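Local coordinates for protein DR2417 (Deinococcus radiodurans, PDB 4XWW) that degrades RNA from the 5' end as a two-metal-ion exonuclease of the metallo-beta-lactamase superfamily, possibly cuts internally as well, and probably matures ribosomal RNA, at residues A[310-318]-A[344-354]; A[484-494]-A[511-522]. All blocks are in the same frame, centred on the assembly; numbering follows the deposited sequence. Where two conformers were deposited one is given.

In the fold
From the N terminus the chain first builds most of the metallo-beta-lactamase part, then enters the beta-CASP domain, where contact 1 closes. It joins the loop 310-318, after strand 306-310 of a five-stranded parallel sheet, to the loop 344-350 and first turn of helix 351-364, beside the bound RNA. Contact 2 opens and closes later, within the C-terminal domain, where it lays helix 504-523 against the hairpin of strands 479-485 and 491-497. The two contacts follow in series, neither nesting nor crossing. Their centres are about 51 Å apart. Contact 1 touches the RNA, whereas the nearest atom of contact 2 is about 36 Å from it.

Contact 1 (A[310-318]-A[344-354]); sequences CTGSQGQPM and SNPIPGNEDAV. With nucleotides of chain C.
Gln314 OE1 is gripped by two donors of segment 344-354: the backbone N of Ile347 at 2.8 Å and ND2 of Asn350 at 2.9 Å. The Asn350 amide delivers its N-H within its own plane and onto a lone pair of OE1, although the two amide planes are turned 49° apart; the Ile347 donor sits somewhat off the carbonyl plane. The other end of the same amide donates from NE2 to Asn345 O, 3.1 Å away and nearly straight, from above that carbonyl's plane. Three bonds thus fix both the place and the flip of the Gln314 amide. A bend at chi2 (-54°) folds the chain so that the amide reaches across to the 345-350 loop. That loop closes in a type II turn from Ile347 to Asn350, and Gln314 itself lies in a type I turn from Gly312 to Gly315.

On the backbone side of Gln314, Val354 CG2 packs against its carbonyl carbon C (3.6 Å). At Gly315 both the backbone angles and the closeness of helix 351-364 suit a residue without a side chain. A water links Gly315 O with Ala353 O.

Both loops meet the RNA. Thr311 OG1 donates to OP1 of U6 of chain C at 2.6 Å. Gln316 packs its amide against the sugar of U5 of chain C. Ile347 CG1 lies 3.3 Å from the sugar oxygen O4' of U2 of chain C. Phe245, which contributes to a UMP site in this protein, flanks Ser313 and Gln314. Loops that follow strands 306-310 and 339-342, which flank strand 240-243 in the parallel sheet, here form part of the RNA-binding surface of the RNase J beta-CASP domain.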
loop_
_atom_site.group_PDB
_atom_site.type_symbol
_atom_site.label_atom_id
_atom_site.label_comp_id
_atom_site.label_asym_id
_atom_site.label_seq_id
_atom_site.Cartn_x
_atom_site.Cartn_y
_atom_site.Cartn_z
ATOM N N CYS A 310 17.536 -15.767 -3.091
ATOM C CA CYS A 310 16.155 -16.114 -3.484
ATOM C C CYS A 310 15.373 -14.964 -4.142
ATOM O O CYS A 310 15.536 -13.811 -3.773
ATOM C CB CYS A 310 15.345 -16.553 -2.263
ATOM S SG CYS A 310 16.061 -17.804 -1.162
ATOM N N THR A 311 14.476 -15.304 -5.072
ATOM C CA THR A 311 13.512 -14.362 -5.611
ATOM C C THR A 311 12.447 -14.022 -4.575
ATOM O O THR A 311 12.218 -14.794 -3.650
ATOM C CB THR A 311 12.827 -14.950 -6.830
ATOM O OG1 THR A 311 12.303 -16.241 -6.500
ATOM C CG2 THR A 311 13.825 -15.105 -7.995
ATOM N N GLY A 312 11.780 -12.890 -4.765
ATOM C CA GLY A 312 10.644 -12.551 -3.938
ATOM C C GLY A 312 10.770 -11.323 -3.070
ATOM O O GLY A 312 9.988 -11.171 -2.142
ATOM N N SER A 313 11.702 -10.432 -3.396
ATOM C CA SER A 313 12.028 -9.307 -2.516
ATOM C C SER A 313 10.866 -8.327 -2.344
ATOM O O SER A 313 10.820 -7.569 -1.375
ATOM C CB SER A 313 13.258 -8.564 -3.043
ATOM O OG SER A 313 12.924 -7.770 -4.162
ATOM N N GLN A 314 9.914 -8.363 -3.269
ATOM C CA GLN A 314 8.771 -7.456 -3.205
ATOM C C GLN A 314 7.505 -8.149 -2.715
ATOM O O GLN A 314 6.398 -7.658 -2.922
ATOM C CB GLN A 314 8.523 -6.819 -4.578
ATOM C CG GLN A 314 9.574 -5.775 -4.958
ATOM C CD GLN A 314 9.733 -4.702 -3.890
ATOM O OE1 GLN A 314 8.792 -3.967 -3.584
ATOM N NE2 GLN A 314 10.932 -4.611 -3.315
ATOM N N GLY A 315 7.661 -9.295 -2.068
ATOM C CA GLY A 315 6.523 -9.945 -1.431
ATOM C C GLY A 315 5.648 -10.805 -2.319
ATOM O O GLY A 315 4.553 -11.198 -1.908
ATOM N N GLN A 316 6.125 -11.107 -3.527
ATOM C CA GLN A 316 5.378 -11.948 -4.460
ATOM C C GLN A 316 5.099 -13.311 -3.820
ATOM O O GLN A 316 6.029 -14.052 -3.511
ATOM C CB GLN A 316 6.153 -12.123 -5.775
ATOM C CG GLN A 316 6.535 -10.817 -6.489
ATOM C CD GLN A 316 7.937 -10.336 -6.148
ATOM O OE1 GLN A 316 8.395 -10.462 -5.011
ATOM N NE2 GLN A 316 8.632 -9.784 -7.146
ATOM N N PRO A 317 3.815 -13.647 -3.608
ATOM C CA PRO A 317 3.492 -14.918 -2.952
ATOM C C PRO A 317 4.004 -16.178 -3.664
ATOM O O PRO A 317 4.236 -17.182 -2.987
ATOM C CB PRO A 317 1.957 -14.910 -2.923
ATOM C CG PRO A 317 1.600 -13.472 -2.887
ATOM C CD PRO A 317 2.616 -12.815 -3.809
ATOM N N MET A 318 4.166 -16.143 -4.983
ATOM C CA MET A 318 4.619 -17.330 -5.703
ATOM C C MET A 318 6.118 -17.345 -5.977
ATOM O O MET A 318 6.627 -18.293 -6.578
ATOM C CB MET A 318 3.866 -17.467 -7.024
ATOM C CG MET A 318 2.405 -17.789 -6.846
ATOM S SD MET A 318 2.226 -19.340 -5.962
ATOM C CE MET A 318 1.032 -18.865 -4.710
ATOM N N SER A 344 16.554 -5.271 0.472
ATOM C CA SER A 344 15.633 -4.512 -0.373
ATOM C C SER A 344 14.719 -3.687 0.524
ATOM O O SER A 344 14.656 -3.912 1.725
ATOM C CB SER A 344 14.784 -5.429 -1.254
ATOM O OG SER A 344 14.062 -6.337 -0.453
ATOM N N ASN A 345 14.025 -2.734 -0.083
ATOM C CA ASN A 345 12.998 -1.956 0.568
ATOM C C ASN A 345 11.751 -2.158 -0.256
ATOM O O ASN A 345 11.834 -2.247 -1.477
ATOM C CB ASN A 345 13.348 -0.470 0.613
ATOM C CG ASN A 345 14.199 -0.097 1.794
ATOM O OD1 ASN A 345 13.995 -0.581 2.909
ATOM N ND2 ASN A 345 15.145 0.808 1.564
ATOM N N PRO A 346 10.582 -2.190 0.387
ATOM C CA PRO A 346 9.357 -2.293 -0.416
ATOM C C PRO A 346 9.137 -1.088 -1.323
ATOM O O PRO A 346 9.221 0.058 -0.892
ATOM C CB PRO A 346 8.234 -2.346 0.630
ATOM C CG PRO A 346 8.907 -2.640 1.931
ATOM C CD PRO A 346 10.305 -2.111 1.833
ATOM N N ILE A 347 8.890 -1.362 -2.587
ATOM C CA ILE A 347 8.515 -0.326 -3.536
ATOM C C ILE A 347 7.094 0.129 -3.180
ATOM O O ILE A 347 6.262 -0.700 -2.831
ATOM C CB ILE A 347 8.598 -0.870 -4.964
ATOM C CG1 ILE A 347 10.051 -1.263 -5.271
ATOM C CG2 ILE A 347 8.057 0.139 -5.974
ATOM C CD1 ILE A 347 10.213 -2.084 -6.518
ATOM N N PRO A 348 6.825 1.443 -3.250
ATOM C CA PRO A 348 5.485 1.959 -2.939
ATOM C C PRO A 348 4.388 1.142 -3.598
ATOM O O PRO A 348 4.436 0.886 -4.805
ATOM C CB PRO A 348 5.529 3.379 -3.497
ATOM C CG PRO A 348 6.959 3.776 -3.328
ATOM C CD PRO A 348 7.772 2.531 -3.565
ATOM N N GLY A 349 3.427 0.699 -2.792
ATOM C CA GLY A 349 2.391 -0.190 -3.264
ATOM C C GLY A 349 2.596 -1.639 -2.849
ATOM O O GLY A 349 1.646 -2.425 -2.837
ATOM N N ASN A 350 3.834 -1.999 -2.514
ATOM C CA ASN A 350 4.147 -3.383 -2.150
ATOM C C ASN A 350 4.309 -3.570 -0.650
ATOM O O ASN A 350 4.644 -4.658 -0.195
ATOM C CB ASN A 350 5.422 -3.850 -2.868
ATOM C CG ASN A 350 5.243 -3.928 -4.369
ATOM O OD1 ASN A 350 4.120 -4.039 -4.858
ATOM N ND2 ASN A 350 6.347 -3.868 -5.108
ATOM N N GLU A 351 4.063 -2.510 0.113
ATOM C CA GLU A 351 4.260 -2.544 1.559
ATOM C C GLU A 351 3.477 -3.668 2.255
ATOM O O GLU A 351 4.023 -4.389 3.096
ATOM C CB GLU A 351 3.880 -1.194 2.177
ATOM C CG GLU A 351 4.890 -0.069 1.907
ATOM C CD GLU A 351 4.512 0.816 0.729
ATOM O OE1 GLU A 351 3.574 0.468 -0.016
ATOM O OE2 GLU A 351 5.158 1.872 0.559
ATOM N N ASP A 352 2.198 -3.805 1.917
ATOM C CA ASP A 352 1.355 -4.836 2.521
ATOM C C ASP A 352 1.840 -6.251 2.229
ATOM O O ASP A 352 1.787 -7.139 3.099
ATOM C CB ASP A 352 -0.092 -4.695 2.036
ATOM C CG ASP A 352 -0.898 -3.714 2.867
ATOM O OD1 ASP A 352 -0.471 -3.395 3.998
ATOM O OD2 ASP A 352 -1.970 -3.279 2.394
ATOM N N ALA A 353 2.270 -6.466 0.992
ATOM C CA ALA A 353 2.718 -7.780 0.549
ATOM C C ALA A 353 4.013 -8.176 1.281
ATOM O O ALA A 353 4.140 -9.304 1.780
ATOM C CB ALA A 353 2.915 -7.786 -0.970
ATOM N N VAL A 354 4.958 -7.241 1.368
ATOM C CA VAL A 354 6.180 -7.513 2.106
ATOM C C VAL A 354 5.889 -7.714 3.597
ATOM O O VAL A 354 6.460 -8.606 4.219
ATOM C CB VAL A 354 7.212 -6.400 1.921
ATOM C CG1 VAL A 354 8.448 -6.679 2.769
ATOM C CG2 VAL A 354 7.600 -6.318 0.420
ATOM P P U C 2 15.572 1.534 -5.047
ATOM O OP1 U C 2 16.503 0.760 -5.899
ATOM O OP2 U C 2 15.859 2.955 -4.748
ATOM O "O5'" U C 2 14.108 1.495 -5.672
ATOM C "C5'" U C 2 13.520 0.269 -6.134
ATOM C "C4'" U C 2 12.680 0.520 -7.365
ATOM O "O4'" U C 2 11.448 1.204 -6.996
ATOM C "C3'" U C 2 13.329 1.379 -8.449
ATOM O "O3'" U C 2 13.004 0.832 -9.718
ATOM C "C2'" U C 2 12.618 2.719 -8.299
ATOM O "O2'" U C 2 12.598 3.469 -9.495
ATOM C "C1'" U C 2 11.220 2.258 -7.902
ATOM N N1 U C 2 10.410 3.286 -7.235
ATOM C C2 U C 2 9.080 3.386 -7.595
ATOM O O2 U C 2 8.562 2.661 -8.425
ATOM N N3 U C 2 8.380 4.370 -6.942
ATOM C C4 U C 2 8.859 5.245 -5.991
ATOM O O4 U C 2 8.096 6.076 -5.495
ATOM C C5 U C 2 10.244 5.081 -5.677
ATOM C C6 U C 2 10.955 4.129 -6.295
ATOM P P U C 5 12.605 -10.030 -9.715
ATOM O OP1 U C 5 12.155 -9.157 -8.608
ATOM O OP2 U C 5 13.906 -10.722 -9.616
ATOM O "O5'" U C 5 11.486 -11.130 -9.967
ATOM C "C5'" U C 5 11.192 -12.092 -8.944
ATOM C "C4'" U C 5 9.749 -12.524 -9.012
ATOM O "O4'" U C 5 8.979 -11.604 -9.833
ATOM C "C3'" U C 5 9.496 -13.871 -9.667
ATOM O "O3'" U C 5 9.803 -14.957 -8.806
ATOM C "C2'" U C 5 8.018 -13.762 -10.008
ATOM O "O2'" U C 5 7.181 -13.932 -8.886
ATOM C "C1'" U C 5 7.943 -12.315 -10.496
ATOM N N1 U C 5 8.149 -12.207 -11.947
ATOM C C2 U C 5 7.057 -12.438 -12.761
ATOM O O2 U C 5 5.951 -12.700 -12.323
ATOM N N3 U C 5 7.310 -12.340 -14.104
ATOM C C4 U C 5 8.513 -12.053 -14.711
ATOM O O4 U C 5 8.577 -12.001 -15.940
ATOM C C5 U C 5 9.598 -11.837 -13.802
ATOM C C6 U C 5 9.385 -11.927 -12.483
ATOM P P U C 6 10.376 -16.307 -9.423
ATOM O OP1 U C 6 10.714 -17.227 -8.306
ATOM O OP2 U C 6 11.388 -15.962 -10.461
ATOM O "O5'" U C 6 9.123 -16.909 -10.209
ATOM C "C5'" U C 6 7.881 -17.143 -9.565
ATOM C "C4'" U C 6 6.806 -17.479 -10.569
ATOM O "O4'" U C 6 6.591 -16.347 -11.453
ATOM C "C3'" U C 6 7.133 -18.626 -11.512
ATOM O "O3'" U C 6 6.906 -19.899 -10.938
ATOM C "C2'" U C 6 6.262 -18.323 -12.723
ATOM O "O2'" U C 6 4.912 -18.685 -12.475
ATOM C "C1'" U C 6 6.347 -16.800 -12.771
ATOM N N1 U C 6 7.447 -16.336 -13.654
ATOM C C2 U C 6 7.161 -16.183 -14.999
ATOM O O2 U C 6 6.058 -16.405 -15.468
ATOM N N3 U C 6 8.213 -15.756 -15.776
ATOM C C4 U C 6 9.499 -15.475 -15.360
ATOM O O4 U C 6 10.338 -15.100 -16.183
ATOM C C5 U C 6 9.719 -15.660 -13.958
ATOM C C6 U C 6 8.712 -16.073 -13.180
HETATM O O HOH W 1 11.566 -5.290 -0.066
HETATM O O HOH W 2 2.945 -11.288 0.277
#

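Contact 2 (A[484-494]-A[511-522]); sequences AVLHPTPHVEV and RRVALEAVEQGL
Val492 points at helix 511-522 and lodges among Arg511, Ala514, Leu515 and Val518. Its two methyls divide the work: CG1, anti to the backbone N (chi1 -179°), meets Ala514 CB at 3.7 Å, while CG2 lies over the helix backbone, 3.5 Å from Leu515 N. From the helix, Leu515 reaches back with CD1, which rests 3.4 Å from Pro490 O and touches His491 CA, so this leucine packs on the backbone at the start of strand 491-497 as well as on side chains. Val518 extends the apolar seam, placing CG2 3.9 Å from Ala484 CB. Toward the turn of the hairpin, Leu486 and the ring of Pro490 both come against Leu522 CD1.

At the other end Arg511 passes its CG and CD beside the carbonyl of Val492 and bends at chi3, bringing NH2 to Val492 O at 3.0 Å. The bond is almost straight (174°), and the oxygen lies in the guanidinium plane, at its edge. Glu493 OE2 remains 4.6 Å from Arg511 NH2, beyond a salt bridge, and Glu507 offers NH1 a long, weak ion pair.

In the next shell, Val485 and His491 pair through reciprocal backbone bonds, and His491 ND1 donates to Thr489 O at 2.8 Å, a bond that spans Pro490. Helix 528-547 packs on Ala484, Val513 and Ala514, and Glu493 touches Met556 of the second subunit.

Strand 491-494 and helix 511-522 run at 140° to each other, nearer antiparallel than parallel. The result is a helix packed on one face of a three-stranded sheet, through small and branched apolar side chains, with one directional arginine-to-carbonyl bond at its edge; its chemistry implies cohesion mainly by hydrophobic burial rather than by paired charges.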
loop_
_atom_site.group_PDB
_atom_site.type_symbol
_atom_site.label_atom_id
_atom_site.label_comp_id
_atom_site.label_asym_id
_atom_site.label_seq_id
_atom_site.Cartn_x
_atom_site.Cartn_y
_atom_site.Cartn_z
ATOM N N ALA A 484 -36.033 -11.335 -15.275
ATOM C CA ALA A 484 -37.483 -11.460 -15.201
ATOM C C ALA A 484 -37.987 -12.396 -16.286
ATOM O O ALA A 484 -37.670 -12.218 -17.460
ATOM C CB ALA A 484 -38.145 -10.097 -15.326
ATOM N N VAL A 485 -38.763 -13.399 -15.887
ATOM C CA VAL A 485 -39.370 -14.321 -16.842
ATOM C C VAL A 485 -40.877 -14.096 -16.896
ATOM O O VAL A 485 -41.577 -14.266 -15.901
ATOM C CB VAL A 485 -39.078 -15.790 -16.489
ATOM C CG1 VAL A 485 -39.403 -16.691 -17.675
ATOM C CG2 VAL A 485 -37.622 -15.954 -16.073
ATOM N N LEU A 486 -41.365 -13.718 -18.070
ATOM C CA LEU A 486 -42.746 -13.283 -18.242
ATOM C C LEU A 486 -43.752 -14.430 -18.255
ATOM O O LEU A 486 -44.913 -14.243 -17.891
ATOM C CB LEU A 486 -42.873 -12.472 -19.537
ATOM C CG LEU A 486 -42.685 -10.954 -19.461
ATOM C CD1 LEU A 486 -41.593 -10.567 -18.475
ATOM C CD2 LEU A 486 -42.378 -10.384 -20.839
ATOM N N HIS A 487 -43.310 -15.613 -18.667
ATOM C CA HIS A 487 -44.233 -16.720 -18.883
ATOM C C HIS A 487 -43.889 -17.983 -18.085
ATOM O O HIS A 487 -42.723 -18.228 -17.775
ATOM C CB HIS A 487 -44.302 -17.040 -20.378
ATOM C CG HIS A 487 -44.916 -15.946 -21.193
ATOM N ND1 HIS A 487 -46.280 -15.785 -21.317
ATOM C CD2 HIS A 487 -44.352 -14.948 -21.913
ATOM C CE1 HIS A 487 -46.529 -14.740 -22.084
ATOM N NE2 HIS A 487 -45.377 -14.214 -22.459
ATOM N N PRO A 488 -44.914 -18.778 -17.733
ATOM C CA PRO A 488 -46.344 -18.514 -17.948
ATOM C C PRO A 488 -46.847 -17.291 -17.178
ATOM O O PRO A 488 -47.512 -16.422 -17.745
ATOM C CB PRO A 488 -47.013 -19.793 -17.431
ATOM C CG PRO A 488 -45.969 -20.842 -17.557
ATOM C CD PRO A 488 -44.685 -20.141 -17.229
ATOM N N THR A 489 -46.504 -17.230 -15.899
ATOM C CA THR A 489 -46.845 -16.102 -15.043
ATOM C C THR A 489 -45.541 -15.414 -14.647
ATOM O O THR A 489 -44.579 -16.097 -14.293
ATOM C CB THR A 489 -47.629 -16.573 -13.795
ATOM O OG1 THR A 489 -48.828 -17.240 -14.210
ATOM C CG2 THR A 489 -47.987 -15.404 -12.889
ATOM N N PRO A 490 -45.490 -14.070 -14.726
ATOM C CA PRO A 490 -44.213 -13.385 -14.493
ATOM C C PRO A 490 -43.598 -13.731 -13.143
ATOM O O PRO A 490 -44.308 -13.802 -12.141
ATOM C CB PRO A 490 -44.588 -11.899 -14.550
ATOM C CG PRO A 490 -45.840 -11.850 -15.330
ATOM C CD PRO A 490 -46.577 -13.114 -15.004
ATOM N N HIS A 491 -42.291 -13.967 -13.137
ATOM C CA HIS A 491 -41.555 -14.260 -11.916
ATOM C C HIS A 491 -40.118 -13.795 -12.096
ATOM O O HIS A 491 -39.653 -13.614 -13.221
ATOM C CB HIS A 491 -41.620 -15.753 -11.569
ATOM C CG HIS A 491 -41.191 -16.661 -12.679
ATOM N ND1 HIS A 491 -41.859 -16.742 -13.882
ATOM C CD2 HIS A 491 -40.168 -17.550 -12.760
ATOM C CE1 HIS A 491 -41.263 -17.629 -14.660
ATOM N NE2 HIS A 491 -40.233 -18.130 -14.000
ATOM N N VAL A 492 -39.417 -13.585 -10.989
ATOM C CA VAL A 492 -38.073 -13.025 -11.056
ATOM C C VAL A 492 -37.033 -14.026 -10.561
ATOM O O VAL A 492 -37.271 -14.763 -9.607
ATOM C CB VAL A 492 -37.975 -11.719 -10.242
ATOM C CG1 VAL A 492 -36.578 -11.126 -10.332
ATOM C CG2 VAL A 492 -39.003 -10.720 -10.738
ATOM N N GLU A 493 -35.882 -14.055 -11.222
ATOM C CA GLU A 493 -34.814 -14.965 -10.842
ATOM C C GLU A 493 -33.575 -14.208 -10.355
ATOM O O GLU A 493 -33.116 -13.265 -10.998
ATOM C CB GLU A 493 -34.459 -15.878 -12.011
ATOM C CG GLU A 493 -35.539 -16.895 -12.335
ATOM C CD GLU A 493 -34.997 -18.306 -12.374
ATOM O OE1 GLU A 493 -34.175 -18.603 -13.267
ATOM O OE2 GLU A 493 -35.381 -19.114 -11.503
ATOM N N VAL A 494 -33.043 -14.636 -9.214
ATOM C CA VAL A 494 -31.923 -13.952 -8.573
ATOM C C VAL A 494 -30.663 -14.813 -8.502
ATOM O O VAL A 494 -30.685 -15.924 -7.974
ATOM C CB VAL A 494 -32.296 -13.507 -7.143
ATOM C CG1 VAL A 494 -31.056 -13.092 -6.363
ATOM C CG2 VAL A 494 -33.313 -12.380 -7.184
ATOM N N ARG A 511 -36.894 -10.634 -4.952
ATOM C CA ARG A 511 -37.807 -11.067 -6.007
ATOM C C ARG A 511 -39.067 -10.216 -6.088
ATOM O O ARG A 511 -39.435 -9.757 -7.168
ATOM C CB ARG A 511 -38.215 -12.526 -5.802
ATOM C CG ARG A 511 -37.358 -13.539 -6.530
ATOM C CD ARG A 511 -38.122 -14.841 -6.688
ATOM N NE ARG A 511 -37.557 -15.925 -5.895
ATOM C CZ ARG A 511 -36.724 -16.843 -6.372
ATOM N NH1 ARG A 511 -36.262 -17.797 -5.576
ATOM N NH2 ARG A 511 -36.354 -16.811 -7.645
ATOM N N ARG A 512 -39.722 -10.011 -4.944
ATOM C CA ARG A 512 -41.018 -9.330 -4.911
ATOM C C ARG A 512 -40.910 -7.871 -5.332
ATOM O O ARG A 512 -41.808 -7.341 -5.986
ATOM C CB ARG A 512 -41.655 -9.415 -3.516
ATOM C CG ARG A 512 -41.112 -8.422 -2.484
ATOM C CD ARG A 512 -42.139 -8.090 -1.414
ATOM N NE ARG A 512 -43.106 -9.170 -1.241
ATOM C CZ ARG A 512 -42.865 -10.292 -0.572
ATOM N NH1 ARG A 512 -41.680 -10.497 -0.009
ATOM N NH2 ARG A 512 -43.809 -11.218 -0.476
ATOM N N VAL A 513 -39.811 -7.225 -4.956
ATOM C CA VAL A 513 -39.609 -5.822 -5.277
ATOM C C VAL A 513 -39.393 -5.694 -6.778
ATOM O O VAL A 513 -39.955 -4.810 -7.429
ATOM C CB VAL A 513 -38.415 -5.228 -4.504
ATOM C CG1 VAL A 513 -38.145 -3.802 -4.948
ATOM C CG2 VAL A 513 -38.689 -5.280 -3.005
ATOM N N ALA A 514 -38.592 -6.603 -7.320
ATOM C CA ALA A 514 -38.380 -6.677 -8.755
ATOM C C ALA A 514 -39.685 -6.999 -9.475
ATOM O O ALA A 514 -40.046 -6.333 -10.443
ATOM C CB ALA A 514 -37.325 -7.717 -9.080
ATOM N N LEU A 515 -40.394 -8.011 -8.979
ATOM C CA LEU A 515 -41.613 -8.501 -9.622
ATOM C C LEU A 515 -42.695 -7.434 -9.719
ATOM O O LEU A 515 -43.311 -7.271 -10.771
ATOM C CB LEU A 515 -42.164 -9.716 -8.873
ATOM C CG LEU A 515 -43.277 -10.482 -9.588
ATOM C CD1 LEU A 515 -42.735 -11.121 -10.852
ATOM C CD2 LEU A 515 -43.895 -11.524 -8.674
ATOM N N GLU A 516 -42.929 -6.723 -8.618
ATOM C CA GLU A 516 -43.926 -5.658 -8.594
ATOM C C GLU A 516 -43.646 -4.669 -9.716
ATOM O O GLU A 516 -44.558 -4.261 -10.425
ATOM C CB GLU A 516 -43.940 -4.946 -7.239
ATOM N N ALA A 517 -42.374 -4.322 -9.893
ATOM C CA ALA A 517 -41.955 -3.431 -10.969
ATOM C C ALA A 517 -42.210 -4.051 -12.341
ATOM O O ALA A 517 -42.605 -3.355 -13.278
ATOM C CB ALA A 517 -40.485 -3.071 -10.816
ATOM N N VAL A 518 -41.977 -5.355 -12.460
ATOM C CA VAL A 518 -42.270 -6.068 -13.698
ATOM C C VAL A 518 -43.771 -6.052 -13.963
ATOM O O VAL A 518 -44.215 -5.663 -15.042
ATOM C CB VAL A 518 -41.784 -7.534 -13.655
ATOM C CG1 VAL A 518 -42.043 -8.218 -14.993
ATOM C CG2 VAL A 518 -40.309 -7.602 -13.303
ATOM N N GLU A 519 -44.544 -6.471 -12.963
ATOM C CA GLU A 519 -46.001 -6.516 -13.061
ATOM C C GLU A 519 -46.619 -5.131 -13.223
ATOM O O GLU A 519 -47.501 -4.935 -14.058
ATOM C CB GLU A 519 -46.598 -7.200 -11.829
ATOM C CG GLU A 519 -46.458 -8.709 -11.809
ATOM C CD GLU A 519 -46.834 -9.301 -10.466
ATOM O OE1 GLU A 519 -47.007 -8.522 -9.504
ATOM O OE2 GLU A 519 -46.953 -10.540 -10.369
ATOM N N GLN A 520 -46.168 -4.175 -12.415
ATOM C CA GLN A 520 -46.690 -2.814 -12.497
ATOM C C GLN A 520 -46.299 -2.196 -13.829
ATOM O O GLN A 520 -47.083 -1.472 -14.445
ATOM C CB GLN A 520 -46.181 -1.953 -11.336
ATOM C CG GLN A 520 -46.714 -0.531 -11.324
ATOM C CD GLN A 520 -48.229 -0.472 -11.269
ATOM O OE1 GLN A 520 -48.888 -1.410 -10.818
ATOM N NE2 GLN A 520 -48.792 0.636 -11.737
ATOM N N GLY A 521 -45.085 -2.503 -14.273
ATOM C CA GLY A 521 -44.591 -2.027 -15.550
ATOM C C GLY A 521 -45.344 -2.594 -16.740
ATOM O O GLY A 521 -45.429 -1.953 -17.784
ATOM N N LEU A 522 -45.883 -3.801 -16.599
ATOM C CA LEU A 522 -46.669 -4.397 -17.675
ATOM C C LEU A 522 -48.090 -3.837 -17.650
ATOM O O LEU A 522 -48.718 -3.662 -18.695
ATOM C CB LEU A 522 -46.681 -5.926 -17.564
ATOM C CG LEU A 522 -45.350 -6.644 -17.810
ATOM C CD1 LEU A 522 -45.484 -8.142 -17.578
ATOM C CD2 LEU A 522 -44.828 -6.360 -19.212
#